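Local coordinates for ABC-type branched-chain amino acid transport systems periplasmic component-like protein (Thermomonospora curvata, PDB 4N03) that probably serves as the substrate-binding component of an ABC transporter, holding a fatty acid such as palmitate between its two lobes, at residues A130-T133 against A134-G137. Residues are numbered along the deposited sequence; the frame is centred on the assembly and turned at random.
With PLM (palmitic acid), chain B.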
ATOM      1  N   ALA A 130      -0.165  -3.482   1.766  1.00 10.64           N
ATOM      2  CA  ALA A 130       0.581  -4.558   1.203  1.00 10.68           C
ATOM      3  C   ALA A 130      -0.149  -4.993  -0.068  1.00 10.70           C
ATOM      4  O   ALA A 130      -1.364  -5.102  -0.052  1.00 11.66           O
ATOM      5  CB  ALA A 130       0.659  -5.703   2.153  1.00 12.13           C
ATOM      6  N   TRP A 131       0.570  -5.172  -1.136  1.00  9.20           N
ATOM      7  CA  TRP A 131      -0.051  -5.361  -2.428  1.00  9.53           C
ATOM      8  C   TRP A 131       0.460  -6.573  -3.217  1.00  9.31           C
ATOM      9  O   TRP A 131       0.358  -6.629  -4.416  1.00  9.71           O
ATOM     10  CB  TRP A 131      -0.016  -4.040  -3.220  1.00  9.30           C
ATOM     11  CG  TRP A 131      -0.808  -2.983  -2.533  1.00  9.33           C
ATOM     12  CD1 TRP A 131      -2.136  -2.895  -2.586  1.00 10.49           C
ATOM     13  CD2 TRP A 131      -0.375  -1.989  -1.566  1.00  9.12           C
ATOM     14  NE1 TRP A 131      -2.606  -1.894  -1.774  1.00 10.22           N
ATOM     15  CE2 TRP A 131      -1.525  -1.346  -1.100  1.00 10.00           C
ATOM     16  CE3 TRP A 131       0.856  -1.620  -1.032  1.00  9.69           C
ATOM     17  CZ2 TRP A 131      -1.477  -0.312  -0.158  1.00 10.53           C
ATOM     18  CZ3 TRP A 131       0.899  -0.600  -0.119  1.00 10.96           C
ATOM     19  CH2 TRP A 131      -0.252   0.045   0.306  1.00 11.59           C
ATOM     20  N   THR A 132       0.999  -7.548  -2.500  1.00  9.00           N
ATOM     21  CA  THR A 132       1.352  -8.780  -3.132  1.00  8.74           C
ATOM     22  C   THR A 132       0.117  -9.557  -3.590  1.00  9.16           C
ATOM     23  O   THR A 132      -0.907  -9.628  -2.928  1.00  9.21           O
ATOM     24  CB  THR A 132       2.193  -9.634  -2.176  1.00  8.98           C
ATOM     25  OG1 THR A 132       2.621 -10.815  -2.863  1.00  9.93           O
ATOM     26  CG2 THR A 132       1.461 -10.074  -0.929  1.00 10.36           C
ATOM     27  N   THR A 133       0.283 -10.295  -4.701  1.00  9.40           N
ATOM     28  CA  THR A 133      -0.718 -11.245  -5.155  1.00  9.44           C
ATOM     29  C   THR A 133      -0.849 -12.412  -4.184  1.00  8.79           C
ATOM     30  O   THR A 133      -1.874 -13.103  -4.207  1.00  9.08           O
ATOM     31  CB  THR A 133      -0.358 -11.777  -6.540  1.00  9.47           C
ATOM     32  OG1 THR A 133       0.981 -12.287  -6.523  1.00  9.53           O
ATOM     33  CG2 THR A 133      -0.439 -10.672  -7.551  1.00  8.90           C
ATOM     34  N   ALA A 134       0.125 -12.598  -3.293  1.00  8.73           N
ATOM     35  CA  ALA A 134       0.019 -13.645  -2.320  1.00  9.83           C
ATOM     36  C   ALA A 134      -1.127 -13.448  -1.350  1.00  8.94           C
ATOM     37  O   ALA A 134      -1.486 -14.357  -0.632  1.00 11.38           O
ATOM     38  CB  ALA A 134       1.341 -13.838  -1.609  1.00 11.30           C
ATOM     39  N   LEU A 135      -1.703 -12.233  -1.297  1.00  9.25           N
ATOM     40  CA  LEU A 135      -2.835 -11.914  -0.438  1.00  9.59           C
ATOM     41  C   LEU A 135      -4.175 -11.928  -1.147  1.00  9.96           C
ATOM     42  O   LEU A 135      -5.191 -11.756  -0.486  1.00 10.85           O
ATOM     43  CB  LEU A 135      -2.598 -10.598   0.306  1.00  9.67           C
ATOM     44  CG  LEU A 135      -1.370 -10.619   1.216  1.00 10.72           C
ATOM     45  CD1 LEU A 135      -1.104  -9.256   1.791  1.00 11.66           C
ATOM     46  CD2 LEU A 135      -1.453 -11.688   2.317  1.00 12.63           C
ATOM     47  N   LEU A 136      -4.184 -12.129  -2.472  1.00  9.65           N
ATOM     48  CA  LEU A 136      -5.417 -12.394  -3.178  1.00  9.77           C
ATOM     49  C   LEU A 136      -5.916 -13.786  -2.839  1.00  9.85           C
ATOM     50  O   LEU A 136      -5.156 -14.633  -2.332  1.00 11.24           O
ATOM     51  CB  LEU A 136      -5.227 -12.260  -4.694  1.00  9.76           C
ATOM     52  CG  LEU A 136      -4.909 -10.846  -5.198  1.00  9.93           C
ATOM     53  CD1 LEU A 136      -4.711 -10.938  -6.707  1.00 11.64           C
ATOM     54  CD2 LEU A 136      -6.030  -9.860  -4.865  1.00 10.64           C
ATOM     55  N   GLY A 137      -7.181 -14.024  -3.111  1.00 10.13           N
ATOM     56  CA  GLY A 137      -7.770 -15.352  -2.916  1.00 11.35           C
ATOM     57  C   GLY A 137      -8.314 -15.614  -1.552  1.00 11.34           C
ATOM     58  O   GLY A 137      -8.683 -16.739  -1.219  1.00 13.57           O
TER
HETATM   59  C1  PLM B 601       5.240  -4.663   1.491  1.00 10.49           C
HETATM   60  O1  PLM B 601       4.286  -4.970   0.728  1.00 10.86           O
HETATM   61  O2  PLM B 601       5.746  -5.430   2.339  1.00 11.00           O
HETATM   62  C2  PLM B 601       5.698  -3.223   1.513  1.00 12.83           C
HETATM   63  C3  PLM B 601       4.691  -2.420   2.446  1.00 15.04           C
HETATM   64  C4  PLM B 601       4.894  -0.924   2.389  1.00 15.32           C
HETATM   65  C5  PLM B 601       3.991  -0.183   3.313  1.00 17.12           C
HETATM   66  C6  PLM B 601       4.017   1.361   3.286  1.00 17.77           C
HETATM   67  C7  PLM B 601       2.972   1.891   2.313  1.00 19.80           C
HETATM   68  C8  PLM B 601       3.017   3.370   2.045  1.00 22.46           C
HETATM   69  C9  PLM B 601       1.805   3.941   1.333  1.00 24.37           C
HETATM   70  CA  PLM B 601       1.894   3.953  -0.211  1.00 23.22           C
HETATM   71  CB  PLM B 601       0.455   4.278  -0.779  1.00 24.01           C
HETATM   72  CC  PLM B 601       0.008   3.218  -1.828  1.00 19.31           C
HETATM   73  CD  PLM B 601      -1.491   3.126  -2.025  1.00 17.40           C
HETATM   74  CE  PLM B 601      -1.994   2.080  -3.012  0.50 18.73           C
HETATM   75  CF  PLM B 601      -3.428   1.653  -2.665  0.50 20.51           C
HETATM   76  CG  PLM B 601      -4.513   2.548  -3.239  0.50 21.00           C
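Thr132 meets Ala134 and Leu135 in a local contact, a 3-10 turn that opens with an ST turn in the loop after strand 126-129. OG1 of Thr132 lies anti to its own backbone N (chi1 -176°). This brings it over the start of the turn, where it accepts a nearly straight hydrogen bond from Ala134 N at 3.1 Å, which closes the ST turn. The same hydroxyl also bonds to Asp179 O, so two partners fix its rotation. The carbonyl O of Thr132 receives Leu135 N at 3.2 Å, and Leu136 N reaches Thr133 O at 3.0 Å. These are successive i to i+3 bonds, as expected of 3-10 geometry. On the apolar side, the CG2 methyl of Thr132 packs on Leu135 CG at 3.6 Å, the two side chains crossing at about a right angle. Leu135 CD1 continues past this methyl to Ala130 CB, 4.0 Å away. Trp131 turns away from the turn to the palmitic acid. CE of the palmitic acid lies 3.6 Å above one face of the Trp131 ring, offset toward the rim, so the indole lines the fatty-acid pocket. Its NE1 is hydrogen-bonded to Thr144 OG1. Leu135 rests on helix 109-122, Ala134 touches Asp179 at the start of helix 179-195, and Thr133 OG1 bonds to Thr404 O in the C-terminal tail. The turn thus lies between these two helices, just beyond the edge strand 126-129 of the four-stranded parallel sheet.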